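Local atomic coordinates of HET-C2 (Podospora anserina, PDB entry 3KV0), a protein that probably carries glycolipids between membranes, as a fungal member of the glycolipid transfer protein (GLTP) family. Residues E106-L109 against W110-G114; N35-T39 against A40-E44. All coordinates share one frame; numbering follows the deposited sequence.

Contact 1 of 2, residues E106-L109 against W110-G114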
ATOM      1  N   GLU A 106      -4.359   8.050  12.035  1.00 33.03           N
ATOM      2  CA  GLU A 106      -5.269   8.327  10.951  1.00 33.11           C
ATOM      3  C   GLU A 106      -4.539   8.140   9.603  1.00 31.59           C
ATOM      4  O   GLU A 106      -5.109   7.614   8.633  1.00 30.55           O
ATOM      5  CB  GLU A 106      -5.818   9.743  11.051  1.00 33.95           C
ATOM      6  CG  GLU A 106      -6.910  10.077  10.016  1.00 37.44           C
ATOM      7  CD  GLU A 106      -7.530  11.482  10.251  1.00 44.29           C
ATOM      8  OE1 GLU A 106      -7.089  12.192  11.187  1.00 45.63           O
ATOM      9  OE2 GLU A 106      -8.430  11.871   9.479  1.00 47.26           O
ATOM     10  N   GLY A 107      -3.273   8.544   9.572  1.00 29.18           N
ATOM     11  CA  GLY A 107      -2.430   8.321   8.413  1.00 28.42           C
ATOM     12  C   GLY A 107      -2.279   6.846   8.084  1.00 26.79           C
ATOM     13  O   GLY A 107      -2.348   6.479   6.922  1.00 23.98           O
ATOM     14  N   LEU A 108      -2.134   6.017   9.114  1.00 26.20           N
ATOM     15  CA  LEU A 108      -2.049   4.577   8.983  1.00 25.88           C
ATOM     16  C   LEU A 108      -3.329   3.995   8.414  1.00 26.02           C
ATOM     17  O   LEU A 108      -3.279   3.183   7.509  1.00 24.89           O
ATOM     18  CB  LEU A 108      -1.749   3.900  10.313  1.00 26.97           C
ATOM     19  CG  LEU A 108      -1.610   2.377  10.262  1.00 28.68           C
ATOM     20  CD1 LEU A 108      -0.467   1.915   9.377  1.00 29.05           C
ATOM     21  CD2 LEU A 108      -1.492   1.803  11.710  1.00 31.94           C
ATOM     22  N   LEU A 109      -4.467   4.414   8.939  1.00 26.23           N
ATOM     23  CA  LEU A 109      -5.773   3.973   8.426  1.00 25.99           C
ATOM     24  C   LEU A 109      -5.855   4.147   6.900  1.00 24.98           C
ATOM     25  O   LEU A 109      -6.211   3.236   6.157  1.00 24.25           O
ATOM     26  CB  LEU A 109      -6.899   4.795   9.102  1.00 26.18           C
ATOM     27  CG  LEU A 109      -8.370   4.524   8.754  1.00 29.42           C
ATOM     28  CD1 LEU A 109      -8.760   3.084   9.136  1.00 33.45           C
ATOM     29  CD2 LEU A 109      -9.276   5.600   9.447  1.00 30.22           C
ATOM     30  N   TRP A 110      -5.578   5.347   6.446  1.00 24.51           N
ATOM     31  CA  TRP A 110      -5.659   5.649   5.014  1.00 24.34           C
ATOM     32  C   TRP A 110      -4.547   4.982   4.205  1.00 23.52           C
ATOM     33  O   TRP A 110      -4.743   4.631   3.047  1.00 23.86           O
ATOM     34  CB  TRP A 110      -5.669   7.140   4.779  1.00 24.11           C
ATOM     35  CG  TRP A 110      -6.980   7.757   5.147  1.00 26.24           C
ATOM     36  CD1 TRP A 110      -7.281   8.419   6.296  1.00 31.83           C
ATOM     37  CD2 TRP A 110      -8.176   7.778   4.356  1.00 27.22           C
ATOM     38  NE1 TRP A 110      -8.588   8.832   6.282  1.00 29.48           N
ATOM     39  CE2 TRP A 110      -9.151   8.482   5.089  1.00 29.99           C
ATOM     40  CE3 TRP A 110      -8.512   7.275   3.110  1.00 25.23           C
ATOM     41  CZ2 TRP A 110     -10.431   8.708   4.601  1.00 31.85           C
ATOM     42  CZ3 TRP A 110      -9.771   7.478   2.630  1.00 29.40           C
ATOM     43  CH2 TRP A 110     -10.727   8.190   3.364  1.00 30.22           C
ATOM     44  N   LEU A 111      -3.344   4.876   4.766  1.00 23.81           N
ATOM     45  CA  LEU A 111      -2.280   4.157   4.069  1.00 22.69           C
ATOM     46  C   LEU A 111      -2.674   2.693   3.823  1.00 22.73           C
ATOM     47  O   LEU A 111      -2.447   2.136   2.729  1.00 20.55           O
ATOM     48  CB  LEU A 111      -0.982   4.194   4.867  1.00 23.22           C
ATOM     49  CG  LEU A 111       0.229   3.485   4.280  1.00 24.38           C
ATOM     50  CD1 LEU A 111       0.536   3.993   2.864  1.00 25.16           C
ATOM     51  CD2 LEU A 111       1.456   3.723   5.218  1.00 20.58           C
ATOM     52  N   VAL A 112      -3.194   2.049   4.856  1.00 22.96           N
ATOM     53  CA  VAL A 112      -3.581   0.642   4.753  1.00 22.68           C
ATOM     54  C   VAL A 112      -4.696   0.474   3.731  1.00 22.62           C
ATOM     55  O   VAL A 112      -4.667  -0.476   2.952  1.00 21.37           O
ATOM     56  CB  VAL A 112      -3.962   0.034   6.113  1.00 24.39           C
ATOM     57  CG1 VAL A 112      -4.567  -1.366   5.916  1.00 24.40           C
ATOM     58  CG2 VAL A 112      -2.666  -0.030   7.016  1.00 22.89           C
ATOM     59  N   ARG A 113      -5.656   1.407   3.689  1.00 22.06           N
ATOM     60  CA  ARG A 113      -6.640   1.361   2.607  1.00 22.21           C
ATOM     61  C   ARG A 113      -6.007   1.468   1.209  1.00 21.19           C
ATOM     62  O   ARG A 113      -6.411   0.785   0.293  1.00 20.93           O
ATOM     63  CB  ARG A 113      -7.661   2.489   2.795  1.00 21.73           C
ATOM     64  CG  ARG A 113      -8.634   2.215   3.962  1.00 25.30           C
ATOM     65  CD  ARG A 113      -9.502   3.434   4.225  1.00 27.71           C
ATOM     66  NE  ARG A 113     -10.406   3.217   5.342  1.00 26.94           N
ATOM     67  CZ  ARG A 113     -11.027   4.187   6.004  1.00 27.84           C
ATOM     68  NH1 ARG A 113     -10.851   5.468   5.679  1.00 30.36           N
ATOM     69  NH2 ARG A 113     -11.832   3.865   7.003  1.00 30.77           N
ATOM     70  N   GLY A 114      -5.006   2.338   1.052  1.00 20.76           N
ATOM     71  CA  GLY A 114      -4.312   2.503  -0.207  1.00 19.74           C
ATOM     72  C   GLY A 114      -3.484   1.275  -0.588  1.00 19.43           C
ATOM     73  O   GLY A 114      -3.455   0.856  -1.717  1.00 20.08           O
TER
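L109 and R113, one helical turn apart, run side by side in the same direction, and the arginine can be followed outward along the leucine. R113 CB rises beside the carbonyl of L109, and CG comes within 3.4 Å of L109 O. CD stays near the same oxygen, and the extended chain then carries NE alongside L109 CG and CD1. At the tip the guanidinium presents one face to the leucine: L109 CG stands over its centre, 3.8 Å above the plane. At the group's edge, in plane, is W110 CE3, while R113 NH1 lies 3.3 Å above the W110 ring plane, offset toward the rim. W110 has its CG beside the backbone N (chi1 -74°), which brings CD1 to 3.3 Å from E106 O. That oxygen accepts the N-H of W110 at 3.2 Å, the first of four successive i to i+4 bonds joining 106-109 to 110-114. L108 CD1 packs 3.8 Å from V112 CG2. W110, beside N71 and H147, probably corresponds to the sugar-binding tryptophan of related GLTPs. Within helix 103-122, L108 leans on I89 and V93 of helix 89-96, and L111 and W110 meet helix 67-72.

Contact 2 of 2, residues N35-T39 against A40-E44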
ATOM      1  N   ASN A  35       2.245  -9.924  16.243  1.00 45.17           N
ATOM      2  CA  ASN A  35       2.552  -9.593  14.858  1.00 43.52           C
ATOM      3  C   ASN A  35       2.968  -8.140  14.684  1.00 41.92           C
ATOM      4  O   ASN A  35       2.559  -7.464  13.721  1.00 40.90           O
ATOM      5  CB  ASN A  35       1.368  -9.984  13.963  1.00 43.91           C
ATOM      6  CG  ASN A  35       1.236 -11.494  13.813  1.00 44.13           C
ATOM      7  OD1 ASN A  35       0.156 -12.023  13.591  1.00 46.28           O
ATOM      8  ND2 ASN A  35       2.336 -12.183  13.957  1.00 43.57           N
ATOM      9  N   ALA A  36       3.798  -7.695  15.630  1.00 39.31           N
ATOM     10  CA  ALA A  36       4.396  -6.378  15.631  1.00 38.33           C
ATOM     11  C   ALA A  36       5.025  -6.134  14.276  1.00 36.90           C
ATOM     12  O   ALA A  36       5.883  -6.913  13.837  1.00 36.52           O
ATOM     13  CB  ALA A  36       5.458  -6.283  16.711  1.00 38.51           C
ATOM     14  N   ILE A  37       4.597  -5.071  13.595  1.00 34.60           N
ATOM     15  CA  ILE A  37       5.203  -4.742  12.307  1.00 33.69           C
ATOM     16  C   ILE A  37       6.238  -3.638  12.499  1.00 32.70           C
ATOM     17  O   ILE A  37       5.920  -2.544  12.968  1.00 33.63           O
ATOM     18  CB  ILE A  37       4.133  -4.354  11.246  1.00 33.63           C
ATOM     19  CG1 ILE A  37       3.339  -5.603  10.871  1.00 33.81           C
ATOM     20  CG2 ILE A  37       4.817  -3.766   9.978  1.00 33.01           C
ATOM     21  CD1 ILE A  37       2.003  -5.309  10.200  1.00 37.76           C
ATOM     22  N   SER A  38       7.462  -3.921  12.105  1.00 32.93           N
ATOM     23  CA  SER A  38       8.547  -3.005  12.315  1.00 33.50           C
ATOM     24  C   SER A  38       8.313  -1.759  11.451  1.00 33.33           C
ATOM     25  O   SER A  38       8.098  -1.882  10.256  1.00 32.35           O
ATOM     26  CB  SER A  38       9.856  -3.698  11.969  1.00 34.65           C
ATOM     27  OG  SER A  38      10.934  -2.959  12.477  1.00 37.21           O
ATOM     28  N   THR A  39       8.364  -0.594  12.089  1.00 33.94           N
ATOM     29  CA  THR A  39       7.912   0.678  11.524  1.00 34.04           C
ATOM     30  C   THR A  39       8.790   1.107  10.365  1.00 33.75           C
ATOM     31  O   THR A  39       8.291   1.389   9.273  1.00 32.83           O
ATOM     32  CB  THR A  39       7.909   1.765  12.603  1.00 34.02           C
ATOM     33  OG1 THR A  39       7.009   1.400  13.660  1.00 36.60           O
ATOM     34  CG2 THR A  39       7.541   3.142  12.015  1.00 33.41           C
ATOM     35  N   ALA A  40      10.110   1.100  10.572  1.00 33.01           N
ATOM     36  CA  ALA A  40      11.023   1.653   9.569  1.00 31.72           C
ATOM     37  C   ALA A  40      10.976   0.910   8.237  1.00 30.70           C
ATOM     38  O   ALA A  40      10.879   1.513   7.166  1.00 29.29           O
ATOM     39  CB  ALA A  40      12.489   1.691  10.129  1.00 33.26           C
ATOM     40  N   GLU A  41      11.036  -0.412   8.298  1.00 30.22           N
ATOM     41  CA  GLU A  41      11.006  -1.241   7.106  1.00 29.52           C
ATOM     42  C   GLU A  41       9.637  -1.148   6.392  1.00 28.13           C
ATOM     43  O   GLU A  41       9.559  -1.151   5.171  1.00 26.19           O
ATOM     44  CB  GLU A  41      11.260  -2.711   7.467  1.00 31.52           C
ATOM     45  CG  GLU A  41      12.710  -3.000   7.950  1.00 33.42           C
ATOM     46  CD  GLU A  41      12.897  -2.885   9.449  1.00 37.37           C
ATOM     47  OE1 GLU A  41      12.139  -2.156  10.160  1.00 35.94           O
ATOM     48  OE2 GLU A  41      13.834  -3.569   9.919  1.00 41.11           O
ATOM     49  N   PHE A  42       8.582  -1.100   7.179  1.00 27.47           N
ATOM     50  CA  PHE A  42       7.224  -0.940   6.638  1.00 27.10           C
ATOM     51  C   PHE A  42       7.083   0.376   5.869  1.00 26.43           C
ATOM     52  O   PHE A  42       6.539   0.393   4.768  1.00 25.13           O
ATOM     53  CB  PHE A  42       6.254  -0.951   7.780  1.00 27.08           C
ATOM     54  CG  PHE A  42       4.836  -0.618   7.387  1.00 26.18           C
ATOM     55  CD1 PHE A  42       4.034  -1.563   6.772  1.00 26.87           C
ATOM     56  CD2 PHE A  42       4.315   0.646   7.638  1.00 26.23           C
ATOM     57  CE1 PHE A  42       2.694  -1.238   6.420  1.00 26.19           C
ATOM     58  CE2 PHE A  42       2.990   0.970   7.285  1.00 28.53           C
ATOM     59  CZ  PHE A  42       2.197   0.026   6.679  1.00 25.22           C
ATOM     60  N   LEU A  43       7.561   1.485   6.442  1.00 25.82           N
ATOM     61  CA  LEU A  43       7.425   2.765   5.767  1.00 26.04           C
ATOM     62  C   LEU A  43       8.243   2.784   4.485  1.00 26.42           C
ATOM     63  O   LEU A  43       7.786   3.279   3.422  1.00 26.12           O
ATOM     64  CB  LEU A  43       7.824   3.917   6.695  1.00 26.32           C
ATOM     65  CG  LEU A  43       6.914   4.106   7.910  1.00 28.22           C
ATOM     66  CD1 LEU A  43       7.414   5.243   8.882  1.00 30.10           C
ATOM     67  CD2 LEU A  43       5.483   4.364   7.517  1.00 27.89           C
ATOM     68  N   GLU A  44       9.441   2.213   4.542  1.00 25.82           N
ATOM     69  CA  GLU A  44      10.283   2.101   3.374  1.00 26.08           C
ATOM     70  C   GLU A  44       9.642   1.232   2.299  1.00 24.91           C
ATOM     71  O   GLU A  44       9.768   1.501   1.103  1.00 24.80           O
ATOM     72  CB  GLU A  44      11.656   1.492   3.761  1.00 27.97           C
ATOM     73  CG  GLU A  44      12.814   2.404   3.531  1.00 34.64           C
ATOM     74  CD  GLU A  44      14.195   1.775   3.857  1.00 41.22           C
ATOM     75  OE1 GLU A  44      15.038   2.541   4.357  1.00 48.23           O
ATOM     76  OE2 GLU A  44      14.443   0.561   3.621  1.00 39.83           O
TER
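The N-terminus of helix 39-57 follows directly on strand 36-37, half of a two-stranded antiparallel hairpin in an otherwise largely helical GLTP fold, and S38 occupies the N-cap position. Across this first turn S38 OG donates to E41 OE1 at 2.7 Å, a side-chain bond from the N-cap residue to the third residue beyond it. The glutamate bends back to accept it: CG lies beside its own backbone N (chi1 -69°) and the chain folds at chi2 (91°), which carries OE1 back to the serine. The hydroxyl meets it from above the carboxylate plane, 37° out. With E41 cut back to an alanine, the S38 hydroxyl would probably lose this acceptor and be free to turn. The carboxylate's negative charge near the helix N-terminus is also likely to suit the helix dipole. The backbone closes the same turn, F42 N bonding to S38 O at 3.2 Å and L43 N to T39 O at 2.9 Å. T39 turns its hydroxyl elsewhere, OG1 being hydrogen-bonded to S86 O, while its methyl CG2 lies alongside L43 CD1 at 3.8 Å. On the buried side I37 crosses F42 at a slant. Its CG2 branch, anti to the backbone N, does the touching and comes to 3.8 Å from F42 CB and 4.0 Å from F42 CD1.

Contact 2 comes first along the chain, where strand 36-37 gives way to helix 39-57, and contact 1 follows it in the first half of helix 103-122. Their centres are about 14 Å apart, with contact 1 nearer the middle of the molecule, about 8 Å from the chain centre against 13 Å. The two helices meet through F42, whose CE2 lies 3.8 Å from L111 CD2 and 4.2 Å from L108 CD1. Helix 89-96 ties them further, since I89 touches L108 as well as I37, T39 and F42. F42 and I89 thus join the start of helix 39-57 to the buried side of helix 103-122, whose W110 probably belongs to the glycolipid headgroup site.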